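Hypothetical protein (Pseudomonas aeruginosa, PDB 2H9F) probably isomerises methylaconitate, as expected of a member of the PrpF family. Local coordinates at residues G143-P151 with A173-S183; L75-V85 with F115-R126. One frame throughout, in Å; residues are numbered along the deposited sequence. Where two conformers were deposited one is given.

Interaction 1 of 2, residues G143-P151 with A173-S183; sequences GKTIIAHVP and AEIVLEFLDPS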
loop_
_atom_site.group_PDB
_atom_site.type_symbol
_atom_site.label_atom_id
_atom_site.label_comp_id
_atom_site.label_asym_id
_atom_site.label_seq_id
_atom_site.Cartn_x
_atom_site.Cartn_y
_atom_site.Cartn_z
ATOM N N GLY A 143 14.898 -24.141 8.109
ATOM C CA GLY A 143 15.217 -25.282 9.015
ATOM C C GLY A 143 15.761 -24.903 10.399
ATOM O O GLY A 143 16.727 -25.464 10.868
ATOM N N LYS A 144 15.095 -23.966 11.071
ATOM C CA LYS A 144 15.552 -23.400 12.340
ATOM C C LYS A 144 14.364 -23.190 13.273
ATOM O O LYS A 144 13.265 -22.955 12.825
ATOM C CB LYS A 144 16.180 -22.028 12.075
ATOM C CG LYS A 144 17.496 -22.041 11.276
ATOM C CD LYS A 144 18.634 -22.517 12.131
ATOM C CE LYS A 144 19.972 -22.003 11.624
ATOM N NZ LYS A 144 21.073 -22.676 12.399
ATOM N N THR A 145 14.613 -23.223 14.571
ATOM C CA THR A 145 13.599 -23.032 15.591
ATOM C C THR A 145 13.515 -21.579 16.012
ATOM O O THR A 145 14.530 -20.885 16.218
ATOM C CB THR A 145 13.938 -23.891 16.806
ATOM O OG1 THR A 145 13.981 -25.255 16.382
ATOM C CG2 THR A 145 12.908 -23.714 17.959
ATOM N N ILE A 146 12.279 -21.127 16.150
ATOM C CA ILE A 146 11.956 -19.865 16.733
ATOM C C ILE A 146 10.947 -20.175 17.855
ATOM O O ILE A 146 10.005 -20.942 17.648
ATOM C CB ILE A 146 11.276 -18.897 15.733
ATOM C CG1 ILE A 146 12.091 -18.748 14.451
ATOM C CG2 ILE A 146 11.018 -17.522 16.385
ATOM C CD1 ILE A 146 11.334 -17.977 13.350
ATOM N N ILE A 147 11.170 -19.596 19.033
ATOM C CA ILE A 147 10.257 -19.714 20.150
ATOM C C ILE A 147 9.636 -18.350 20.278
ATOM O O ILE A 147 10.351 -17.360 20.346
ATOM C CB ILE A 147 10.969 -20.022 21.494
ATOM C CG1 ILE A 147 11.898 -21.223 21.354
ATOM C CG2 ILE A 147 9.926 -20.242 22.593
ATOM C CD1 ILE A 147 11.237 -22.463 20.895
ATOM N N ALA A 148 8.313 -18.320 20.236
ATOM C CA ALA A 148 7.530 -17.120 20.417
ATOM C C ALA A 148 6.772 -17.252 21.741
ATOM O O ALA A 148 5.965 -18.168 21.939
ATOM C CB ALA A 148 6.572 -16.927 19.234
ATOM N N HIS A 149 7.045 -16.324 22.649
ATOM C CA HIS A 149 6.392 -16.287 23.929
ATOM C C HIS A 149 5.197 -15.382 23.797
ATOM O O HIS A 149 5.317 -14.151 23.870
ATOM C CB HIS A 149 7.362 -15.782 24.989
ATOM C CG HIS A 149 8.607 -16.613 25.110
ATOM N ND1 HIS A 149 8.733 -17.630 26.023
ATOM C CD2 HIS A 149 9.789 -16.553 24.454
ATOM C CE1 HIS A 149 9.925 -18.179 25.907
ATOM N NE2 HIS A 149 10.583 -17.553 24.954
ATOM N N VAL A 150 4.031 -15.988 23.594
ATOM C CA VAL A 150 2.844 -15.248 23.225
ATOM C C VAL A 150 1.953 -15.092 24.423
ATOM O O VAL A 150 1.570 -16.079 25.049
ATOM C CB VAL A 150 2.080 -15.981 22.064
ATOM C CG1 VAL A 150 0.798 -15.235 21.702
ATOM C CG2 VAL A 150 2.947 -16.101 20.879
ATOM N N PRO A 151 1.599 -13.841 24.781
ATOM C CA PRO A 151 0.749 -13.718 25.930
ATOM C C PRO A 151 -0.673 -14.112 25.642
ATOM O O PRO A 151 -1.156 -13.936 24.516
ATOM C CB PRO A 151 0.845 -12.223 26.267
ATOM C CG PRO A 151 1.062 -11.573 24.938
ATOM C CD PRO A 151 1.916 -12.531 24.183
ATOM N N ALA A 173 0.579 -5.690 22.491
ATOM C CA ALA A 173 1.161 -6.544 23.508
ATOM C C ALA A 173 2.507 -7.027 23.019
ATOM O O ALA A 173 2.703 -7.288 21.818
ATOM C CB ALA A 173 0.230 -7.714 23.745
ATOM N N GLU A 174 3.439 -7.177 23.949
ATOM C CA GLU A 174 4.806 -7.594 23.627
ATOM C C GLU A 174 4.860 -9.090 23.451
ATOM O O GLU A 174 4.268 -9.834 24.236
ATOM C CB GLU A 174 5.751 -7.147 24.759
ATOM C CG GLU A 174 7.169 -7.520 24.529
ATOM C CD GLU A 174 8.102 -7.016 25.630
ATOM O OE1 GLU A 174 7.603 -6.441 26.626
ATOM O OE2 GLU A 174 9.340 -7.137 25.478
ATOM N N ILE A 175 5.488 -9.518 22.366
ATOM C CA ILE A 175 5.802 -10.922 22.125
ATOM C C ILE A 175 7.317 -10.991 22.048
ATOM O O ILE A 175 7.935 -10.390 21.174
ATOM C CB ILE A 175 5.228 -11.436 20.799
ATOM C CG1 ILE A 175 3.697 -11.389 20.861
ATOM C CG2 ILE A 175 5.659 -12.865 20.550
ATOM C CD1 ILE A 175 2.938 -11.596 19.515
ATOM N N VAL A 176 7.931 -11.713 22.971
ATOM C CA VAL A 176 9.369 -11.938 22.940
ATOM C C VAL A 176 9.642 -13.147 22.040
ATOM O O VAL A 176 8.990 -14.175 22.178
ATOM C CB VAL A 176 9.887 -12.246 24.385
ATOM C CG1 VAL A 176 11.342 -12.665 24.378
ATOM C CG2 VAL A 176 9.635 -11.049 25.313
ATOM N N LEU A 177 10.607 -13.010 21.128
ATOM C CA LEU A 177 11.011 -14.074 20.245
ATOM C C LEU A 177 12.409 -14.517 20.580
ATOM O O LEU A 177 13.251 -13.666 20.856
ATOM C CB LEU A 177 11.012 -13.589 18.784
ATOM C CG LEU A 177 9.712 -13.060 18.154
ATOM C CD1 LEU A 177 10.019 -12.393 16.806
ATOM C CD2 LEU A 177 8.654 -14.171 18.005
ATOM N N GLU A 178 12.668 -15.829 20.505
ATOM C CA GLU A 178 14.007 -16.384 20.629
ATOM C C GLU A 178 14.331 -17.184 19.379
ATOM O O GLU A 178 13.668 -18.165 19.094
ATOM C CB GLU A 178 14.163 -17.354 21.824
ATOM C CG GLU A 178 13.550 -16.897 23.093
ATOM C CD GLU A 178 13.938 -17.768 24.301
ATOM O OE1 GLU A 178 14.324 -18.934 24.136
ATOM O OE2 GLU A 178 13.862 -17.246 25.429
ATOM N N PHE A 179 15.366 -16.756 18.669
ATOM C CA PHE A 179 15.863 -17.464 17.517
ATOM C C PHE A 179 17.002 -18.347 17.978
ATOM O O PHE A 179 18.060 -17.865 18.386
ATOM C CB PHE A 179 16.320 -16.463 16.467
ATOM C CG PHE A 179 15.203 -15.651 15.892
ATOM C CD1 PHE A 179 14.720 -14.550 16.562
ATOM C CD2 PHE A 179 14.599 -16.013 14.701
ATOM C CE1 PHE A 179 13.675 -13.794 16.051
ATOM C CE2 PHE A 179 13.546 -15.252 14.166
ATOM C CZ PHE A 179 13.091 -14.145 14.856
ATOM N N LEU A 180 16.780 -19.653 17.938
ATOM C CA LEU A 180 17.761 -20.596 18.415
ATOM C C LEU A 180 18.817 -20.859 17.352
ATOM O O LEU A 180 18.507 -21.011 16.168
ATOM C CB LEU A 180 17.098 -21.912 18.815
ATOM C CG LEU A 180 15.996 -21.796 19.877
ATOM C CD1 LEU A 180 15.620 -23.201 20.418
ATOM C CD2 LEU A 180 16.375 -20.913 21.044
ATOM N N ASP A 181 20.070 -20.912 17.791
ATOM C CA ASP A 181 21.213 -21.245 16.920
ATOM C C ASP A 181 21.143 -20.495 15.601
ATOM O O ASP A 181 21.153 -21.101 14.550
ATOM C CB ASP A 181 21.323 -22.769 16.685
ATOM C CG ASP A 181 21.473 -23.580 18.017
ATOM O OD1 ASP A 181 22.241 -23.171 18.949
ATOM O OD2 ASP A 181 20.798 -24.642 18.129
ATOM N N PRO A 182 21.081 -19.161 15.668
ATOM C CA PRO A 182 20.932 -18.309 14.494
ATOM C C PRO A 182 22.154 -18.313 13.565
ATOM O O PRO A 182 23.278 -18.538 14.016
ATOM C CB PRO A 182 20.710 -16.911 15.116
ATOM C CG PRO A 182 21.397 -16.965 16.424
ATOM C CD PRO A 182 21.199 -18.367 16.906
ATOM N N SER A 183 21.918 -18.059 12.274
ATOM C CA SER A 183 22.980 -18.116 11.229
ATOM C C SER A 183 22.793 -17.105 10.076
ATOM O O SER A 183 23.663 -17.005 9.187
ATOM C CB SER A 183 23.069 -19.532 10.635
ATOM O OG SER A 183 23.806 -20.380 11.494
HETATM O O HOH W 1 17.467 -23.484 15.303
HETATM O O HOH W 2 16.553 -19.619 14.777
HETATM O O HOH W 3 6.290 -12.382 25.605
#
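Ile146 and Phe179 face each other as a non-hydrogen-bonded pair in the antiparallel ladder that joins strand 144-151 to strand 175-180; the segment axes run at 163°. Followed outward, the Ile146 side chain divides its work. CB lies near the backbone O of Glu178. CG1, anti to the carbonyl carbon (chi1 -53°), meets the ring at Phe179 CD2, and CD1 continues along that rim to 3.6 Å from Phe179 CE2. CG2, the other branch, sits over one face, 4.2 Å from the centroid of the Phe179 ring, a CH-pi contact; both side chains point the same way. On the same side of the sheet Ala148 CB touches Leu177 CD2, and Ser109 and Thr110 of helix 106-118 pack on this face.

Ile147 and Glu178 form a hydrogen-bonded pair: Ile147 N gives to Glu178 O, and Glu178 N returns a bond to Ile147 O at 2.8 Å. On the same face as this pair the Glu178 and His149 side chains meet obliquely, OE2 lying 3.3 Å from His149 NE2; Glu178 OE1 has a long, weak ion pair with Lys374.

Leu180 N bonds to Thr145 O at 3.1 Å and His149 N to Val176 O at 2.9 Å, and waters supplement both ends. One links Thr145 N to Leu180 O, a second gives to Thr145 O and Leu180 O, and a third joins His149 O to Val176 N. Lys144, bent at chi2, carries NZ to 2.7 Å from Asp181 O, with a C=O...N angle of 173°.

Direct backbone bonds from Thr145 to His149 therefore fix the register, with water bridges added at Thr145/Leu180 and His149/Val176; branched side chains shape the apolar face against the helix, while the other is mixed, Ile147 and Val176 beside His149 and Glu178.

Interaction 2 of 2, residues L75-V85 with F115-R126; sequences LSKSSQPGHDV and FALHAGLVDPAR. With SO4 (sulfate ion), chain E.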
loop_
_atom_site.group_PDB
_atom_site.type_symbol
_atom_site.label_atom_id
_atom_site.label_comp_id
_atom_site.label_asym_id
_atom_site.label_seq_id
_atom_site.Cartn_x
_atom_site.Cartn_y
_atom_site.Cartn_z
ATOM N N LEU A 75 0.839 -21.934 7.929
ATOM C CA LEU A 75 1.138 -22.663 9.178
ATOM C C LEU A 75 0.411 -24.001 9.147
ATOM O O LEU A 75 -0.692 -24.123 8.575
ATOM C CB LEU A 75 0.675 -21.896 10.411
ATOM C CG LEU A 75 1.728 -21.142 11.207
ATOM C CD1 LEU A 75 2.312 -20.070 10.396
ATOM C CD2 LEU A 75 1.105 -20.579 12.464
ATOM N N SER A 76 1.073 -25.010 9.701
ATOM C CA SER A 76 0.522 -26.341 9.888
ATOM C C SER A 76 1.107 -26.911 11.183
ATOM O O SER A 76 2.145 -26.424 11.685
ATOM C CB SER A 76 0.892 -27.250 8.721
ATOM O OG SER A 76 2.292 -27.393 8.608
ATOM N N LYS A 77 0.429 -27.917 11.727
ATOM C CA LYS A 77 0.956 -28.688 12.827
ATOM C C LYS A 77 2.278 -29.289 12.400
ATOM O O LYS A 77 2.398 -29.867 11.322
ATOM C CB LYS A 77 -0.035 -29.781 13.250
ATOM C CG LYS A 77 -1.295 -29.198 13.957
ATOM C CD LYS A 77 -2.129 -30.245 14.766
ATOM C CE LYS A 77 -1.466 -30.593 16.129
ATOM N NZ LYS A 77 -1.701 -29.578 17.207
ATOM N N SER A 78 3.286 -29.139 13.242
ATOM C CA SER A 78 4.605 -29.585 12.895
ATOM C C SER A 78 4.760 -31.090 12.931
ATOM O O SER A 78 4.268 -31.761 13.835
ATOM C CB SER A 78 5.591 -29.007 13.869
ATOM O OG SER A 78 6.889 -29.274 13.434
ATOM N N SER A 79 5.514 -31.591 11.965
ATOM C CA SER A 79 5.980 -32.984 11.949
ATOM C C SER A 79 7.302 -33.104 12.703
ATOM O O SER A 79 7.746 -34.197 13.054
ATOM C CB SER A 79 6.218 -33.372 10.483
ATOM O OG SER A 79 6.659 -32.191 9.772
ATOM N N GLN A 80 7.916 -31.956 12.955
ATOM C CA GLN A 80 9.240 -31.881 13.507
ATOM C C GLN A 80 9.180 -32.071 15.050
ATOM O O GLN A 80 8.463 -31.375 15.747
ATOM C CB GLN A 80 9.829 -30.541 13.051
ATOM C CG GLN A 80 11.282 -30.324 13.325
ATOM C CD GLN A 80 12.202 -31.274 12.572
ATOM O OE1 GLN A 80 11.921 -31.676 11.422
ATOM N NE2 GLN A 80 13.324 -31.633 13.225
ATOM N N PRO A 81 9.889 -33.079 15.587
ATOM C CA PRO A 81 9.842 -33.295 17.031
ATOM C C PRO A 81 10.175 -32.049 17.811
ATOM O O PRO A 81 11.103 -31.330 17.443
ATOM C CB PRO A 81 10.924 -34.343 17.268
ATOM C CG PRO A 81 11.012 -35.045 16.007
ATOM C CD PRO A 81 10.731 -34.074 14.918
ATOM N N GLY A 82 9.423 -31.805 18.876
ATOM C CA GLY A 82 9.648 -30.656 19.739
ATOM C C GLY A 82 9.191 -29.330 19.187
ATOM O O GLY A 82 9.633 -28.269 19.633
ATOM N N HIS A 83 8.265 -29.368 18.240
ATOM C CA HIS A 83 7.737 -28.155 17.661
ATOM C C HIS A 83 6.227 -28.230 17.574
ATOM O O HIS A 83 5.659 -29.290 17.430
ATOM C CB HIS A 83 8.369 -27.955 16.275
ATOM C CG HIS A 83 9.832 -27.615 16.322
ATOM N ND1 HIS A 83 10.826 -28.576 16.340
ATOM C CD2 HIS A 83 10.463 -26.416 16.379
ATOM C CE1 HIS A 83 12.006 -27.972 16.411
ATOM N NE2 HIS A 83 11.813 -26.664 16.410
ATOM N N ASP A 84 5.589 -27.080 17.685
ATOM C CA ASP A 84 4.148 -26.954 17.551
ATOM C C ASP A 84 3.685 -26.737 16.119
ATOM O O ASP A 84 2.694 -27.336 15.716
ATOM C CB ASP A 84 3.653 -25.794 18.420
ATOM C CG ASP A 84 3.942 -26.044 19.879
ATOM O OD1 ASP A 84 3.457 -27.088 20.389
ATOM O OD2 ASP A 84 4.720 -25.265 20.462
ATOM N N VAL A 85 4.352 -25.853 15.375
ATOM C CA VAL A 85 3.915 -25.516 14.027
ATOM C C VAL A 85 5.068 -25.455 13.059
ATOM O O VAL A 85 6.175 -25.088 13.431
ATOM C CB VAL A 85 3.174 -24.170 14.005
ATOM C CG1 VAL A 85 1.813 -24.300 14.798
ATOM C CG2 VAL A 85 4.078 -23.023 14.535
ATOM N N PHE A 115 -0.748 -16.489 15.204
ATOM C CA PHE A 115 -1.653 -17.205 14.332
ATOM C C PHE A 115 -1.734 -18.662 14.690
ATOM O O PHE A 115 -2.783 -19.261 14.534
ATOM C CB PHE A 115 -1.190 -17.090 12.879
ATOM C CG PHE A 115 -2.139 -17.709 11.882
ATOM C CD1 PHE A 115 -3.432 -17.223 11.750
ATOM C CD2 PHE A 115 -1.740 -18.756 11.078
ATOM C CE1 PHE A 115 -4.295 -17.784 10.827
ATOM C CE2 PHE A 115 -2.595 -19.305 10.195
ATOM C CZ PHE A 115 -3.874 -18.801 10.065
ATOM N N ALA A 116 -0.615 -19.244 15.141
ATOM C CA ALA A 116 -0.601 -20.639 15.571
ATOM C C ALA A 116 -1.706 -20.886 16.577
ATOM O O ALA A 116 -2.346 -21.922 16.555
ATOM C CB ALA A 116 0.743 -20.997 16.208
ATOM N N LEU A 117 -1.917 -19.908 17.469
ATOM C CA LEU A 117 -2.977 -19.980 18.480
ATOM C C LEU A 117 -4.368 -19.632 17.933
ATOM O O LEU A 117 -5.332 -20.364 18.231
ATOM C CB LEU A 117 -2.620 -19.109 19.674
ATOM C CG LEU A 117 -1.416 -19.612 20.510
ATOM C CD1 LEU A 117 -0.861 -18.493 21.389
ATOM C CD2 LEU A 117 -1.841 -20.774 21.363
ATOM N N HIS A 118 -4.490 -18.576 17.123
ATOM C CA HIS A 118 -5.785 -18.282 16.521
ATOM C C HIS A 118 -6.236 -19.461 15.660
ATOM O O HIS A 118 -7.403 -19.768 15.614
ATOM C CB HIS A 118 -5.743 -16.999 15.693
ATOM C CG HIS A 118 -5.272 -15.793 16.451
ATOM N ND1 HIS A 118 -5.990 -15.219 17.478
ATOM C CD2 HIS A 118 -4.153 -15.047 16.305
ATOM C CE1 HIS A 118 -5.335 -14.163 17.917
ATOM N NE2 HIS A 118 -4.222 -14.034 17.212
ATOM N N ALA A 119 -5.295 -20.140 15.040
ATOM C CA ALA A 119 -5.602 -21.222 14.134
ATOM C C ALA A 119 -5.874 -22.561 14.774
ATOM O O ALA A 119 -6.211 -23.524 14.051
ATOM C CB ALA A 119 -4.487 -21.374 13.119
ATOM N N GLY A 120 -5.686 -22.664 16.085
ATOM C CA GLY A 120 -5.977 -23.901 16.800
ATOM C C GLY A 120 -4.932 -24.948 16.555
ATOM O O GLY A 120 -5.227 -26.147 16.636
ATOM N N LEU A 121 -3.709 -24.542 16.247
ATOM C CA LEU A 121 -2.712 -25.536 15.859
ATOM C C LEU A 121 -1.814 -25.967 17.016
ATOM O O LEU A 121 -0.979 -26.846 16.867
ATOM C CB LEU A 121 -1.868 -25.003 14.701
ATOM C CG LEU A 121 -2.564 -24.746 13.363
ATOM C CD1 LEU A 121 -1.653 -23.929 12.458
ATOM C CD2 LEU A 121 -2.938 -26.059 12.725
ATOM N N VAL A 122 -1.983 -25.345 18.175
ATOM C CA VAL A 122 -1.154 -25.679 19.345
ATOM C C VAL A 122 -1.887 -26.610 20.308
ATOM O O VAL A 122 -3.048 -26.409 20.620
ATOM C CB VAL A 122 -0.696 -24.401 20.069
ATOM C CG1 VAL A 122 0.126 -24.743 21.309
ATOM C CG2 VAL A 122 0.104 -23.534 19.102
ATOM N N ASP A 123 -1.194 -27.649 20.759
ATOM C CA ASP A 123 -1.732 -28.569 21.761
ATOM C C ASP A 123 -2.299 -27.725 22.913
ATOM O O ASP A 123 -1.610 -26.887 23.488
ATOM C CB ASP A 123 -0.601 -29.477 22.249
ATOM C CG ASP A 123 -1.036 -30.502 23.309
ATOM O OD1 ASP A 123 -2.213 -30.513 23.773
ATOM O OD2 ASP A 123 -0.146 -31.319 23.655
ATOM N N PRO A 124 -3.573 -27.920 23.242
ATOM C CA PRO A 124 -4.146 -27.118 24.330
ATOM C C PRO A 124 -3.524 -27.371 25.699
ATOM O O PRO A 124 -3.638 -26.512 26.586
ATOM C CB PRO A 124 -5.614 -27.510 24.318
ATOM C CG PRO A 124 -5.649 -28.822 23.672
ATOM C CD PRO A 124 -4.557 -28.836 22.649
ATOM N N ALA A 125 -2.836 -28.502 25.880
ATOM C CA ALA A 125 -2.034 -28.691 27.119
ATOM C C ALA A 125 -0.972 -27.600 27.311
ATOM O O ALA A 125 -0.469 -27.406 28.427
ATOM C CB ALA A 125 -1.378 -30.093 27.171
ATOM N N ARG A 126 -0.604 -26.907 26.232
ATOM C CA ARG A 126 0.443 -25.896 26.301
ATOM C C ARG A 126 -0.079 -24.481 26.504
ATOM O O ARG A 126 0.725 -23.574 26.615
ATOM C CB ARG A 126 1.284 -25.918 25.027
ATOM C CG ARG A 126 2.022 -27.225 24.846
ATOM C CD ARG A 126 2.861 -27.194 23.595
ATOM N NE ARG A 126 3.933 -26.207 23.641
ATOM C CZ ARG A 126 5.067 -26.353 24.325
ATOM N NH1 ARG A 126 5.302 -27.443 25.024
ATOM N NH2 ARG A 126 5.974 -25.403 24.303
HETATM S S SO4 E . 6.961 -34.511 19.678
HETATM O O1 SO4 E . 7.738 -35.279 18.684
HETATM O O2 SO4 E . 5.540 -34.558 19.346
HETATM O O3 SO4 E . 7.142 -35.117 21.003
HETATM O O4 SO4 E . 7.364 -33.100 19.729
HETATM O O HOH W 4 -4.148 -28.921 17.968
HETATM O O HOH W 5 1.301 -28.373 19.744
#
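Leu121 CD1 rests on Leu75 CB at 3.7 Å, while its other methyl, CD2, lies against Lys77 CG, so one leucine just past helix 106-118 spans two residues of strand 71-77. Its CG stands anti to the carbonyl carbon, which carries both methyls to the strand. Leu121 CB is close to Val85 CG1, and the two side chains cross at about a right angle. That same valine methyl is 3.7 Å from Ala116 CB. Leu75 CD2 reaches the helix backbone near Ala116 N and meets the edge of the Phe115 ring at CD2, near the ring plane. Gly120, with positive phi, closes the helix in a Schellman motif, and Leu121 N returns a bond to Ala116 O.

Lys77 folds back by bends at chi3 and chi4 (77° and 80°), bringing NZ to 2.8 Å from Leu121 O. The donor stands above the carbonyl plane, 60° out of it. A water accepts from NZ and gives to Gly120 O.

Asp84 and Arg126 approach from opposite directions, Asp84 OD1 lying 3.4 Å from Arg126 NE. This oxygen sits well out of the guanidinium plane, so the salt bridge rests on charge without an aimed N-H. Each ion has a second partner on strand 131-139: Arg136 for Asp84 and Glu134 for Arg126. A water also joins Asp84 OD1 to Asp123 N.

The contact thus combines three kinds of chemistry: close apolar packing holds strand to helix, Lys77 NZ adds one bond to Leu121 O, and the buried Asp84 carboxylate is probably stabilised as an anion by its two arginines and the water.

In the fold
The centre of interaction 1 is about 11 Å from the centre of the chain; this contact is partly buried, with one apolar face and one mixed. The centre of interaction 2 is farther out, at about 23 Å, yet most of its touching residues are buried. Helix 106-118 is common to both: it packs on the face bearing Ile146 and Leu177, and its C-terminal end belongs to 115-126. Strand 131-139 lies between them, paired with 144-153 and with 85-92. The contacts meet where Thr145 OG1 lies 2.6 Å from His83 NE2, and where Val150 packs on Leu117. Backbone strand pairing governs interaction 1; apolar packing, one salt bridge and one lysine-carbonyl bond make interaction 2.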